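PDB 4J1Q: polyketide synthase PksJ from Bacillus subtilis subsp. subtilis, which carries a ketoreductase domain of the bacillaene assembly line that reduces alpha- and beta-keto groups of polyketide intermediates stereoselectively, binding NADPH as the cofactor. Local coordinates for residues Y205-G210 with G286-A291; F333-S338 with G376-F381; L214-A219 with I231-R236. All blocks are in the same frame, centred on the assembly; numbering follows the deposited sequence.

Contact 1: Y205-G210 with G286-A291; sequences YLITGG and GIIHGA. With NDP (NADPH dihydro-nicotinamide-adenine-dinucleotide phosphate), chain B.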
loop_
_atom_site.group_PDB
_atom_site.type_symbol
_atom_site.label_atom_id
_atom_site.label_comp_id
_atom_site.label_asym_id
_atom_site.label_seq_id
_atom_site.Cartn_x
_atom_site.Cartn_y
_atom_site.Cartn_z
ATOM N N TYR A 205 -21.307 8.001 -1.637
ATOM C CA TYR A 205 -20.112 7.203 -1.484
ATOM C C TYR A 205 -19.786 6.577 -2.829
ATOM O O TYR A 205 -20.684 6.111 -3.541
ATOM C CB TYR A 205 -20.314 6.120 -0.413
ATOM C CG TYR A 205 -20.807 6.681 0.911
ATOM C CD1 TYR A 205 -20.056 7.635 1.610
ATOM C CD2 TYR A 205 -22.071 6.343 1.412
ATOM C CE1 TYR A 205 -20.533 8.203 2.793
ATOM C CE2 TYR A 205 -22.549 6.896 2.597
ATOM C CZ TYR A 205 -21.795 7.838 3.270
ATOM O OH TYR A 205 -22.296 8.389 4.432
ATOM N N LEU A 206 -18.507 6.639 -3.206
ATOM C CA LEU A 206 -17.990 5.839 -4.299
ATOM C C LEU A 206 -16.953 4.805 -3.902
ATOM O O LEU A 206 -16.158 4.987 -2.976
ATOM C CB LEU A 206 -17.477 6.699 -5.459
ATOM C CG LEU A 206 -16.089 7.326 -5.382
ATOM C CD1 LEU A 206 -15.548 7.586 -6.774
ATOM C CD2 LEU A 206 -16.238 8.638 -4.646
ATOM N N ILE A 207 -16.964 3.717 -4.657
ATOM C CA ILE A 207 -16.021 2.661 -4.492
ATOM C C ILE A 207 -15.421 2.410 -5.864
ATOM O O ILE A 207 -16.117 1.937 -6.782
ATOM C CB ILE A 207 -16.719 1.389 -3.974
ATOM C CG1 ILE A 207 -17.718 1.737 -2.862
ATOM C CG2 ILE A 207 -15.682 0.372 -3.515
ATOM C CD1 ILE A 207 -18.345 0.536 -2.182
ATOM N N THR A 208 -14.165 2.828 -6.043
ATOM C CA THR A 208 -13.426 2.436 -7.213
ATOM C C THR A 208 -13.090 0.980 -7.048
ATOM O O THR A 208 -12.905 0.524 -5.933
ATOM C CB THR A 208 -12.133 3.233 -7.361
ATOM O OG1 THR A 208 -11.186 2.794 -6.383
ATOM C CG2 THR A 208 -12.411 4.708 -7.190
ATOM N N GLY A 209 -13.109 0.236 -8.151
ATOM C CA GLY A 209 -13.131 -1.221 -8.088
ATOM C C GLY A 209 -14.439 -1.733 -7.520
ATOM O O GLY A 209 -14.502 -2.830 -6.978
ATOM N N GLY A 210 -15.484 -0.920 -7.624
ATOM C CA GLY A 210 -16.719 -1.160 -6.905
ATOM C C GLY A 210 -17.496 -2.398 -7.341
ATOM O O GLY A 210 -18.234 -2.970 -6.538
ATOM N N GLY A 286 -17.706 10.168 0.934
ATOM C CA GLY A 286 -16.803 9.065 1.211
ATOM C C GLY A 286 -16.280 8.400 -0.042
ATOM O O GLY A 286 -16.974 8.350 -1.063
ATOM N N ILE A 287 -15.052 7.907 0.034
ATOM C CA ILE A 287 -14.428 7.159 -1.065
ATOM C C ILE A 287 -13.722 5.949 -0.505
ATOM O O ILE A 287 -13.000 6.061 0.479
ATOM C CB ILE A 287 -13.382 8.008 -1.785
ATOM C CG1 ILE A 287 -13.972 9.366 -2.146
ATOM C CG2 ILE A 287 -12.866 7.304 -3.023
ATOM C CD1 ILE A 287 -13.432 9.927 -3.434
ATOM N N ILE A 288 -13.991 4.779 -1.082
ATOM C CA ILE A 288 -13.096 3.638 -0.956
ATOM C C ILE A 288 -12.351 3.482 -2.250
ATOM O O ILE A 288 -12.967 3.465 -3.312
ATOM C CB ILE A 288 -13.857 2.336 -0.689
ATOM C CG1 ILE A 288 -14.293 2.275 0.780
ATOM C CG2 ILE A 288 -13.000 1.136 -1.019
ATOM C CD1 ILE A 288 -15.752 1.965 0.959
ATOM N N HIS A 289 -11.026 3.375 -2.163
ATOM C CA HIS A 289 -10.239 3.024 -3.333
ATOM C C HIS A 289 -9.981 1.554 -3.344
ATOM O O HIS A 289 -9.157 1.065 -2.603
ATOM C CB HIS A 289 -8.932 3.799 -3.356
ATOM C CG HIS A 289 -8.174 3.679 -4.656
ATOM N ND1 HIS A 289 -8.321 4.552 -5.660
ATOM C CD2 HIS A 289 -7.226 2.770 -5.069
ATOM C CE1 HIS A 289 -7.494 4.229 -6.665
ATOM N NE2 HIS A 289 -6.834 3.128 -6.309
ATOM N N GLY A 290 -10.783 0.819 -4.105
ATOM C CA GLY A 290 -10.659 -0.629 -4.138
ATOM C C GLY A 290 -10.161 -1.150 -5.463
ATOM O O GLY A 290 -9.986 -2.354 -5.615
ATOM N N ALA A 291 -9.880 -0.252 -6.401
ATOM C CA ALA A 291 -9.389 -0.663 -7.734
ATOM C C ALA A 291 -8.006 -1.303 -7.661
ATOM O O ALA A 291 -7.104 -0.789 -7.001
ATOM C CB ALA A 291 -9.362 0.515 -8.699
HETATM P PA NDP B . -11.319 -7.856 -7.440
HETATM O O1A NDP B . -10.280 -8.093 -8.543
HETATM O O2A NDP B . -12.588 -8.640 -7.314
HETATM O O5B NDP B . -11.667 -6.298 -7.403
HETATM C C5B NDP B . -10.819 -5.341 -8.043
HETATM C C4B NDP B . -11.732 -4.517 -8.937
HETATM O O4B NDP B . -10.989 -3.402 -9.433
HETATM C C3B NDP B . -12.123 -5.320 -10.168
HETATM O O3B NDP B . -13.578 -5.330 -10.134
HETATM C C2B NDP B . -11.607 -4.514 -11.358
HETATM O O2B NDP B . -12.652 -4.365 -12.367
HETATM C C1B NDP B . -11.351 -3.133 -10.783
HETATM N N9A NDP B . -10.186 -2.539 -11.504
HETATM C C8A NDP B . -8.991 -3.160 -11.811
HETATM N N7A NDP B . -8.195 -2.236 -12.475
HETATM C C5A NDP B . -8.888 -1.014 -12.519
HETATM C C6A NDP B . -8.605 0.243 -13.049
HETATM N N6A NDP B . -7.439 0.508 -13.724
HETATM N N1A NDP B . -9.525 1.242 -12.928
HETATM C C2A NDP B . -10.721 1.012 -12.330
HETATM N N3A NDP B . -11.028 -0.211 -11.850
HETATM C C4A NDP B . -10.117 -1.233 -11.893
HETATM O O3 NDP B . -10.519 -7.936 -6.041
HETATM P PN NDP B . -11.260 -7.665 -4.649
HETATM O O1N NDP B . -11.085 -8.986 -3.904
HETATM O O2N NDP B . -12.585 -6.956 -4.854
HETATM O O5D NDP B . -10.258 -6.597 -3.968
HETATM C C5D NDP B . -10.645 -5.254 -3.643
HETATM C C4D NDP B . -9.373 -4.489 -3.213
HETATM O O4D NDP B . -8.942 -4.984 -1.926
HETATM C C3D NDP B . -8.212 -4.753 -4.184
HETATM O O3D NDP B . -7.476 -3.534 -4.439
HETATM C C2D NDP B . -7.374 -5.768 -3.469
HETATM O O2D NDP B . -6.002 -5.567 -3.820
HETATM C C1D NDP B . -7.638 -5.521 -1.977
HETATM N N1N NDP B . -7.553 -6.766 -1.202
HETATM C C2N NDP B . -8.437 -7.787 -1.390
HETATM C C3N NDP B . -8.316 -9.006 -0.683
HETATM C C7N NDP B . -9.334 -10.128 -0.901
HETATM O O7N NDP B . -9.402 -11.031 -0.057
HETATM N N7N NDP B . -10.073 -10.180 -2.035
HETATM C C4N NDP B . -7.219 -9.202 0.196
HETATM C C5N NDP B . -6.303 -8.141 0.345
HETATM C C6N NDP B . -6.498 -6.940 -0.380
HETATM P P2B NDP B . -12.297 -4.147 -13.934
HETATM O O1X NDP B . -11.302 -5.295 -14.214
HETATM O O2X NDP B . -13.700 -4.232 -14.521
HETATM O O3X NDP B . -11.661 -2.777 -14.051
#
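Leu206 and Ile288 exchange the straightest bond of a regular parallel ladder: Ile288 N reaches Leu206 O at 2.9 Å, with 160° at the hydrogen, and Ile288 O in turn accepts Thr208 N. Where the two strands end, Gly290 N donates to Thr208 O at 2.8 Å, from above the carbonyl plane rather than along a lone pair, and weakly to Thr208 OG1 at 3.0 Å. A second weak bond runs from Ala291 N to the same hydroxyl. With OG1 set between its own backbone N and carbonyl carbon (chi1 73°), Thr208 holds the hydroxyl where both amides can reach it. OG1 also lies over one face of the His289 ring, toward the rim; NE2 of that ring is bonded to Pro313 O.

Leu206 and Ile287 lie side by side on one face, Leu206 CD2 against Ile287 CD1 at 3.3 Å; on the other, Ile207 and Ile288 touch through their CG2 methyls at 3.7 Å. Branched aliphatic residues suit such a buried sheet. Gly286 leaves room for the edge of the Tyr205 ring, CD1 standing 3.6 Å from Gly286 CA.

Gly290, lacking a side chain, fits tightly against Thr208 O, and its backbone carbonyl accepts NADPH O3D at 3.0 Å. Bare Gly209 lets the cofactor come close, CA to O4B 3.3 Å. Cofactor binding at the C-terminal ends of neighbouring parallel strands is the hallmark of the Rossmann fold.

Contact 2: F333-S338 with G376-F381; sequences FIFFSS and GSTISF. With NDP (NADPH dihydro-nicotinamide-adenine-dinucleotide phosphate), chain B.
Phe333-Ser338 and Ser377-Phe381 run parallel, 9° apart, as neighbouring strands of the Rossmann-fold sheet, in a ladder that includes Phe335 N to Ile379 O at 2.8 Å and Phe381 N to Phe335 O at 3.1 Å. On one face Ile334 and Ile379 lie side by side, pointing the same way. The CG2 of Ile334, placed opposite its backbone N across the CA-CB bond, reaches the edge of the Phe381 ring, 3.6 Å from CD1. Large apolar groups suit this face, which helix 412-425 covers at Ile334.

The other face sets two phenylalanines, Phe333 and Phe335, beside Thr378 and Ser380. Phe335 lays its ring slantwise toward Thr378, CZ to CG2 at 3.5 Å, while Ser380 is small enough for its CB to pack against Phe335 CD1. Thr378 OG1 is held by Arg365. At the strand end Ser337 brings its CB to 3.3 Å from Ser380 OG, and both serine hydroxyls are bonded to Asp359 OD1 on helix 349-370, which satisfies these buried polar groups.

Toward the cofactor, Ser338 caps the following helix through its OG, bonded to Ser340 N. Phe336 CB comes within 3.6 Å of O4D of the NADPH ribose, and Ser337 O lies 3.4 Å from C6N of the nicotinamide ring.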
loop_
_atom_site.group_PDB
_atom_site.type_symbol
_atom_site.label_atom_id
_atom_site.label_comp_id
_atom_site.label_asym_id
_atom_site.label_seq_id
_atom_site.Cartn_x
_atom_site.Cartn_y
_atom_site.Cartn_z
ATOM N N PHE A 333 -11.469 8.956 3.266
ATOM C CA PHE A 333 -10.889 8.419 2.047
ATOM C C PHE A 333 -10.086 7.193 2.478
ATOM O O PHE A 333 -9.075 7.322 3.160
ATOM C CB PHE A 333 -9.977 9.469 1.403
ATOM C CG PHE A 333 -9.665 9.227 -0.061
ATOM C CD1 PHE A 333 -9.647 7.945 -0.595
ATOM C CD2 PHE A 333 -9.232 10.280 -0.858
ATOM C CE1 PHE A 333 -9.261 7.719 -1.922
ATOM C CE2 PHE A 333 -8.851 10.067 -2.183
ATOM C CZ PHE A 333 -8.836 8.775 -2.711
ATOM N N ILE A 334 -10.636 6.011 2.216
ATOM C CA ILE A 334 -10.047 4.765 2.687
ATOM C C ILE A 334 -9.494 3.937 1.536
ATOM O O ILE A 334 -10.204 3.669 0.568
ATOM C CB ILE A 334 -11.084 3.918 3.431
ATOM C CG1 ILE A 334 -11.384 4.515 4.820
ATOM C CG2 ILE A 334 -10.623 2.474 3.516
ATOM C CD1 ILE A 334 -12.767 4.167 5.328
ATOM N N PHE A 335 -8.215 3.572 1.623
ATOM C CA PHE A 335 -7.594 2.719 0.607
ATOM C C PHE A 335 -7.738 1.263 1.036
ATOM O O PHE A 335 -7.389 0.911 2.161
ATOM C CB PHE A 335 -6.092 3.035 0.447
ATOM C CG PHE A 335 -5.754 4.492 0.474
ATOM C CD1 PHE A 335 -4.528 4.915 0.982
ATOM C CD2 PHE A 335 -6.615 5.439 -0.054
ATOM C CE1 PHE A 335 -4.216 6.267 1.064
ATOM C CE2 PHE A 335 -6.318 6.789 0.016
ATOM C CZ PHE A 335 -5.114 7.207 0.570
ATOM N N PHE A 336 -8.080 0.400 0.093
ATOM C CA PHE A 336 -8.028 -1.042 0.344
ATOM C C PHE A 336 -6.696 -1.652 -0.079
ATOM O O PHE A 336 -6.503 -2.069 -1.231
ATOM C CB PHE A 336 -9.202 -1.767 -0.327
ATOM C CG PHE A 336 -10.506 -1.620 0.424
ATOM C CD1 PHE A 336 -10.593 -0.786 1.545
ATOM C CD2 PHE A 336 -11.624 -2.342 0.041
ATOM C CE1 PHE A 336 -11.779 -0.657 2.239
ATOM C CE2 PHE A 336 -12.815 -2.213 0.727
ATOM C CZ PHE A 336 -12.897 -1.375 1.840
ATOM N N SER A 337 -5.748 -1.640 0.849
ATOM C CA SER A 337 -4.402 -2.147 0.580
ATOM C C SER A 337 -4.374 -3.609 1.022
ATOM O O SER A 337 -5.413 -4.193 1.308
ATOM C CB SER A 337 -3.376 -1.303 1.371
ATOM O OG SER A 337 -2.063 -1.839 1.297
ATOM N N SER A 338 -3.185 -4.175 1.184
ATOM C CA SER A 338 -3.094 -5.604 1.393
ATOM C C SER A 338 -2.003 -5.927 2.390
ATOM O O SER A 338 -0.999 -5.197 2.512
ATOM C CB SER A 338 -2.786 -6.315 0.071
ATOM O OG SER A 338 -2.238 -7.596 0.326
ATOM N N GLY A 376 -11.221 15.401 5.163
ATOM C CA GLY A 376 -11.652 14.089 5.672
ATOM C C GLY A 376 -10.526 13.139 6.070
ATOM O O GLY A 376 -9.378 13.291 5.635
ATOM N N SER A 377 -10.857 12.142 6.885
ATOM C CA SER A 377 -9.836 11.273 7.460
ATOM C C SER A 377 -9.380 10.179 6.483
ATOM O O SER A 377 -10.196 9.573 5.791
ATOM C CB SER A 377 -10.337 10.653 8.764
ATOM O OG SER A 377 -11.145 9.525 8.489
ATOM N N THR A 378 -8.081 9.904 6.481
ATOM C CA THR A 378 -7.495 8.981 5.509
ATOM C C THR A 378 -6.954 7.745 6.199
ATOM O O THR A 378 -6.137 7.848 7.109
ATOM C CB THR A 378 -6.329 9.634 4.746
ATOM O OG1 THR A 378 -6.712 10.942 4.319
ATOM C CG2 THR A 378 -5.966 8.814 3.546
ATOM N N ILE A 379 -7.354 6.579 5.705
ATOM C CA ILE A 379 -6.893 5.321 6.268
ATOM C C ILE A 379 -6.537 4.369 5.146
ATOM O O ILE A 379 -7.256 4.285 4.154
ATOM C CB ILE A 379 -7.989 4.667 7.133
ATOM C CG1 ILE A 379 -8.439 5.636 8.215
ATOM C CG2 ILE A 379 -7.484 3.377 7.765
ATOM C CD1 ILE A 379 -9.661 5.171 8.981
ATOM N N SER A 380 -5.469 3.603 5.335
ATOM C CA SER A 380 -5.163 2.476 4.467
ATOM C C SER A 380 -5.258 1.187 5.287
ATOM O O SER A 380 -4.698 1.107 6.392
ATOM C CB SER A 380 -3.762 2.639 3.869
ATOM O OG SER A 380 -3.445 1.625 2.894
ATOM N N PHE A 381 -6.029 0.214 4.801
ATOM C CA PHE A 381 -6.174 -1.050 5.522
ATOM C C PHE A 381 -5.288 -2.083 4.839
ATOM O O PHE A 381 -5.449 -2.347 3.635
ATOM C CB PHE A 381 -7.641 -1.543 5.515
ATOM C CG PHE A 381 -8.564 -0.779 6.445
ATOM C CD1 PHE A 381 -9.138 0.426 6.055
ATOM C CD2 PHE A 381 -8.909 -1.302 7.671
ATOM C CE1 PHE A 381 -10.017 1.109 6.894
ATOM C CE2 PHE A 381 -9.782 -0.625 8.522
ATOM C CZ PHE A 381 -10.344 0.579 8.127
HETATM P PA NDP B . -11.319 -7.856 -7.440
HETATM O O1A NDP B . -10.280 -8.093 -8.543
HETATM O O2A NDP B . -12.588 -8.640 -7.314
HETATM O O5B NDP B . -11.667 -6.298 -7.403
HETATM C C5B NDP B . -10.819 -5.341 -8.043
HETATM C C4B NDP B . -11.732 -4.517 -8.937
HETATM O O4B NDP B . -10.989 -3.402 -9.433
HETATM C C3B NDP B . -12.123 -5.320 -10.168
HETATM O O3B NDP B . -13.578 -5.330 -10.134
HETATM C C2B NDP B . -11.607 -4.514 -11.358
HETATM O O2B NDP B . -12.652 -4.365 -12.367
HETATM C C1B NDP B . -11.351 -3.133 -10.783
HETATM N N9A NDP B . -10.186 -2.539 -11.504
HETATM C C8A NDP B . -8.991 -3.160 -11.811
HETATM N N7A NDP B . -8.195 -2.236 -12.475
HETATM C C5A NDP B . -8.888 -1.014 -12.519
HETATM C C6A NDP B . -8.605 0.243 -13.049
HETATM N N6A NDP B . -7.439 0.508 -13.724
HETATM N N1A NDP B . -9.525 1.242 -12.928
HETATM C C2A NDP B . -10.721 1.012 -12.330
HETATM N N3A NDP B . -11.028 -0.211 -11.850
HETATM C C4A NDP B . -10.117 -1.233 -11.893
HETATM O O3 NDP B . -10.519 -7.936 -6.041
HETATM P PN NDP B . -11.260 -7.665 -4.649
HETATM O O1N NDP B . -11.085 -8.986 -3.904
HETATM O O2N NDP B . -12.585 -6.956 -4.854
HETATM O O5D NDP B . -10.258 -6.597 -3.968
HETATM C C5D NDP B . -10.645 -5.254 -3.643
HETATM C C4D NDP B . -9.373 -4.489 -3.213
HETATM O O4D NDP B . -8.942 -4.984 -1.926
HETATM C C3D NDP B . -8.212 -4.753 -4.184
HETATM O O3D NDP B . -7.476 -3.534 -4.439
HETATM C C2D NDP B . -7.374 -5.768 -3.469
HETATM O O2D NDP B . -6.002 -5.567 -3.820
HETATM C C1D NDP B . -7.638 -5.521 -1.977
HETATM N N1N NDP B . -7.553 -6.766 -1.202
HETATM C C2N NDP B . -8.437 -7.787 -1.390
HETATM C C3N NDP B . -8.316 -9.006 -0.683
HETATM C C7N NDP B . -9.334 -10.128 -0.901
HETATM O O7N NDP B . -9.402 -11.031 -0.057
HETATM N N7N NDP B . -10.073 -10.180 -2.035
HETATM C C4N NDP B . -7.219 -9.202 0.196
HETATM C C5N NDP B . -6.303 -8.141 0.345
HETATM C C6N NDP B . -6.498 -6.940 -0.380
HETATM P P2B NDP B . -12.297 -4.147 -13.934
HETATM O O1X NDP B . -11.302 -5.295 -14.214
HETATM O O2X NDP B . -13.700 -4.232 -14.521
HETATM O O3X NDP B . -11.661 -2.777 -14.051
#

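Contact 3: L214-A219 with I231-R236; sequences LGLLFA and IVLTGR. With NDP (NADPH dihydro-nicotinamide-adenine-dinucleotide phosphate), chain B.
Leu216 and Leu233 make one of the apolar touches between helix and strand, their side chains crossing at about a right angle with CD2 of Leu216 4.1 Å from CD1 of Leu233. Ala219, the helix residue that the strand side chains cover most, turns its CB to the same Leu233 methyl, at 4.4 Å. Two residues earlier on the strand, Ile231 extends its chain (chi2 180°) to bring CD1 to 3.6 Å from Ala219 O. The small Gly215 and Ala219 give these larger strand side chains room on the helix surface.

No hydrogen bond joins the two segments, whose axes stay 10.1 Å apart and run at 175°. Helix 213-226 is the crossover of a beta-alpha-beta unit that leads from strand 204-208 to strand 230-234, and Gly215 fits the last glycine of a Rossmann-type GxGxxG pattern.

Polar interactions go instead to NADPH, at the cofactor end of each segment. Leu214 N, in the first turn of the helix, donates to O2N of the nicotinamide-side phosphate at 3.0 Å, where the helix dipole probably helps to offset the negative charge. Arg236 grips the 2'-phosphate three times, consistent with a preference for NADPH over NADH: its backbone N and NE both reach O3X, at 2.8 and 2.9 Å, and NH1 reaches O1X at 3.1 Å. A bend at chi3 (-61°) turns the guanidinium so that its edge meets the phosphate while one face lies over adenine N7A.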
loop_
_atom_site.group_PDB
_atom_site.type_symbol
_atom_site.label_atom_id
_atom_site.label_comp_id
_atom_site.label_asym_id
_atom_site.label_seq_id
_atom_site.Cartn_x
_atom_site.Cartn_y
_atom_site.Cartn_z
ATOM N N LEU A 214 -15.170 -7.377 -3.366
ATOM C CA LEU A 214 -15.156 -6.650 -2.100
ATOM C C LEU A 214 -15.975 -5.383 -2.163
ATOM O O LEU A 214 -16.593 -4.999 -1.171
ATOM C CB LEU A 214 -13.740 -6.324 -1.633
ATOM C CG LEU A 214 -13.076 -7.418 -0.801
ATOM C CD1 LEU A 214 -13.173 -8.753 -1.529
ATOM C CD2 LEU A 214 -11.619 -7.069 -0.570
ATOM N N GLY A 215 -15.942 -4.709 -3.305
ATOM C CA GLY A 215 -16.712 -3.493 -3.484
ATOM C C GLY A 215 -18.211 -3.739 -3.488
ATOM O O GLY A 215 -19.006 -2.820 -3.234
ATOM N N LEU A 216 -18.615 -4.955 -3.852
ATOM C CA LEU A 216 -20.025 -5.285 -3.789
ATOM C C LEU A 216 -20.409 -5.524 -2.345
ATOM O O LEU A 216 -21.480 -5.108 -1.916
ATOM C CB LEU A 216 -20.362 -6.506 -4.641
ATOM C CG LEU A 216 -20.415 -6.274 -6.151
ATOM C CD1 LEU A 216 -20.627 -7.579 -6.913
ATOM C CD2 LEU A 216 -21.467 -5.242 -6.525
ATOM N N LEU A 217 -19.532 -6.191 -1.604
ATOM C CA LEU A 217 -19.785 -6.480 -0.202
ATOM C C LEU A 217 -19.990 -5.193 0.566
ATOM O O LEU A 217 -20.958 -5.055 1.315
ATOM C CB LEU A 217 -18.633 -7.272 0.415
ATOM C CG LEU A 217 -18.553 -8.755 0.038
ATOM C CD1 LEU A 217 -17.423 -9.453 0.795
ATOM C CD2 LEU A 217 -19.890 -9.467 0.251
ATOM N N PHE A 218 -19.089 -4.243 0.367
ATOM C CA PHE A 218 -19.196 -2.950 1.025
ATOM C C PHE A 218 -20.369 -2.137 0.479
ATOM O O PHE A 218 -21.001 -1.389 1.216
ATOM C CB PHE A 218 -17.884 -2.179 0.930
ATOM C CG PHE A 218 -16.890 -2.543 2.007
ATOM C CD1 PHE A 218 -16.145 -3.707 1.929
ATOM C CD2 PHE A 218 -16.773 -1.752 3.148
ATOM C CE1 PHE A 218 -15.278 -4.055 2.945
ATOM C CE2 PHE A 218 -15.927 -2.090 4.182
ATOM C CZ PHE A 218 -15.194 -3.260 4.098
ATOM N N ALA A 219 -20.759 -2.415 -0.759
ATOM C CA ALA A 219 -21.991 -1.844 -1.332
ATOM C C ALA A 219 -23.241 -2.261 -0.560
ATOM O O ALA A 219 -24.044 -1.417 -0.159
ATOM C CB ALA A 219 -22.130 -2.231 -2.795
ATOM N N ILE A 231 -24.592 5.297 -4.001
ATOM C CA ILE A 231 -23.369 4.535 -4.121
ATOM C C ILE A 231 -22.946 4.462 -5.580
ATOM O O ILE A 231 -23.632 3.834 -6.387
ATOM C CB ILE A 231 -23.558 3.109 -3.584
ATOM C CG1 ILE A 231 -24.453 3.117 -2.339
ATOM C CG2 ILE A 231 -22.212 2.465 -3.291
ATOM C CD1 ILE A 231 -24.698 1.751 -1.737
ATOM N N VAL A 232 -21.842 5.134 -5.914
ATOM C CA VAL A 232 -21.292 5.113 -7.269
ATOM C C VAL A 232 -20.162 4.089 -7.361
ATOM O O VAL A 232 -19.063 4.310 -6.854
ATOM C CB VAL A 232 -20.763 6.501 -7.691
ATOM C CG1 VAL A 232 -20.110 6.439 -9.071
ATOM C CG2 VAL A 232 -21.899 7.500 -7.720
ATOM N N LEU A 233 -20.462 2.953 -7.982
ATOM C CA LEU A 233 -19.477 1.921 -8.230
ATOM C C LEU A 233 -18.795 2.128 -9.559
ATOM O O LEU A 233 -19.450 2.325 -10.576
ATOM C CB LEU A 233 -20.142 0.557 -8.228
ATOM C CG LEU A 233 -20.994 0.235 -6.997
ATOM C CD1 LEU A 233 -21.505 -1.204 -7.060
ATOM C CD2 LEU A 233 -20.182 0.499 -5.733
ATOM N N THR A 234 -17.471 2.020 -9.575
ATOM C CA THR A 234 -16.729 2.203 -10.809
ATOM C C THR A 234 -15.677 1.122 -11.066
ATOM O O THR A 234 -15.171 0.516 -10.135
ATOM C CB THR A 234 -16.082 3.592 -10.873
ATOM O OG1 THR A 234 -15.608 3.823 -12.205
ATOM C CG2 THR A 234 -14.897 3.671 -9.913
ATOM N N GLY A 235 -15.450 0.825 -12.344
ATOM C CA GLY A 235 -14.365 -0.035 -12.806
ATOM C C GLY A 235 -14.198 0.115 -14.309
ATOM O O GLY A 235 -14.871 0.947 -14.926
ATOM N N ARG A 236 -13.392 -0.739 -14.929
ATOM C CA ARG A 236 -13.274 -0.697 -16.379
ATOM C C ARG A 236 -14.374 -1.457 -17.125
ATOM O O ARG A 236 -14.815 -1.021 -18.168
ATOM C CB ARG A 236 -11.912 -1.203 -16.830
ATOM C CG ARG A 236 -10.742 -0.423 -16.294
ATOM C CD ARG A 236 -9.434 -1.186 -16.497
ATOM N NE ARG A 236 -9.418 -2.463 -15.797
ATOM C CZ ARG A 236 -8.393 -3.308 -15.799
ATOM N NH1 ARG A 236 -8.487 -4.479 -15.172
ATOM N NH2 ARG A 236 -7.304 -3.032 -16.499
HETATM P PA NDP B . -11.319 -7.856 -7.440
HETATM O O1A NDP B . -10.280 -8.093 -8.543
HETATM O O2A NDP B . -12.588 -8.640 -7.314
HETATM O O5B NDP B . -11.667 -6.298 -7.403
HETATM C C5B NDP B . -10.819 -5.341 -8.043
HETATM C C4B NDP B . -11.732 -4.517 -8.937
HETATM O O4B NDP B . -10.989 -3.402 -9.433
HETATM C C3B NDP B . -12.123 -5.320 -10.168
HETATM O O3B NDP B . -13.578 -5.330 -10.134
HETATM C C2B NDP B . -11.607 -4.514 -11.358
HETATM O O2B NDP B . -12.652 -4.365 -12.367
HETATM C C1B NDP B . -11.351 -3.133 -10.783
HETATM N N9A NDP B . -10.186 -2.539 -11.504
HETATM C C8A NDP B . -8.991 -3.160 -11.811
HETATM N N7A NDP B . -8.195 -2.236 -12.475
HETATM C C5A NDP B . -8.888 -1.014 -12.519
HETATM C C6A NDP B . -8.605 0.243 -13.049
HETATM N N6A NDP B . -7.439 0.508 -13.724
HETATM N N1A NDP B . -9.525 1.242 -12.928
HETATM C C2A NDP B . -10.721 1.012 -12.330
HETATM N N3A NDP B . -11.028 -0.211 -11.850
HETATM C C4A NDP B . -10.117 -1.233 -11.893
HETATM O O3 NDP B . -10.519 -7.936 -6.041
HETATM P PN NDP B . -11.260 -7.665 -4.649
HETATM O O1N NDP B . -11.085 -8.986 -3.904
HETATM O O2N NDP B . -12.585 -6.956 -4.854
HETATM O O5D NDP B . -10.258 -6.597 -3.968
HETATM C C5D NDP B . -10.645 -5.254 -3.643
HETATM C C4D NDP B . -9.373 -4.489 -3.213
HETATM O O4D NDP B . -8.942 -4.984 -1.926
HETATM C C3D NDP B . -8.212 -4.753 -4.184
HETATM O O3D NDP B . -7.476 -3.534 -4.439
HETATM C C2D NDP B . -7.374 -5.768 -3.469
HETATM O O2D NDP B . -6.002 -5.567 -3.820
HETATM C C1D NDP B . -7.638 -5.521 -1.977
HETATM N N1N NDP B . -7.553 -6.766 -1.202
HETATM C C2N NDP B . -8.437 -7.787 -1.390
HETATM C C3N NDP B . -8.316 -9.006 -0.683
HETATM C C7N NDP B . -9.334 -10.128 -0.901
HETATM O O7N NDP B . -9.402 -11.031 -0.057
HETATM N N7N NDP B . -10.073 -10.180 -2.035
HETATM C C4N NDP B . -7.219 -9.202 0.196
HETATM C C5N NDP B . -6.303 -8.141 0.345
HETATM C C6N NDP B . -6.498 -6.940 -0.380
HETATM P P2B NDP B . -12.297 -4.147 -13.934
HETATM O O1X NDP B . -11.302 -5.295 -14.214
HETATM O O2X NDP B . -13.700 -4.232 -14.521
HETATM O O3X NDP B . -11.661 -2.777 -14.051
#

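All three contacts are buried and reach the same Rossmann-type sheet, but they join it differently. Contacts 1 and 2 are strand-on-strand pairings held by backbone hydrogen bonds, and they are themselves neighbours: His289 N and Ile334 O probably bond, as do Ile287 O and Ile334 N. Contact 3 lays a helix against the sheet through sparse aliphatic touches, beside contact 1, where Tyr205 O probably accepts Val232 N; its Arg236 is exposed. Phe218 of the helix in turn packs on Phe336 of contact 2. The three overlap along NADPH, all reaching its nicotinamide ribose, but contact 3 alone of them grips the phosphates, where Arg236 and a helix amide bind beside the apolar packing.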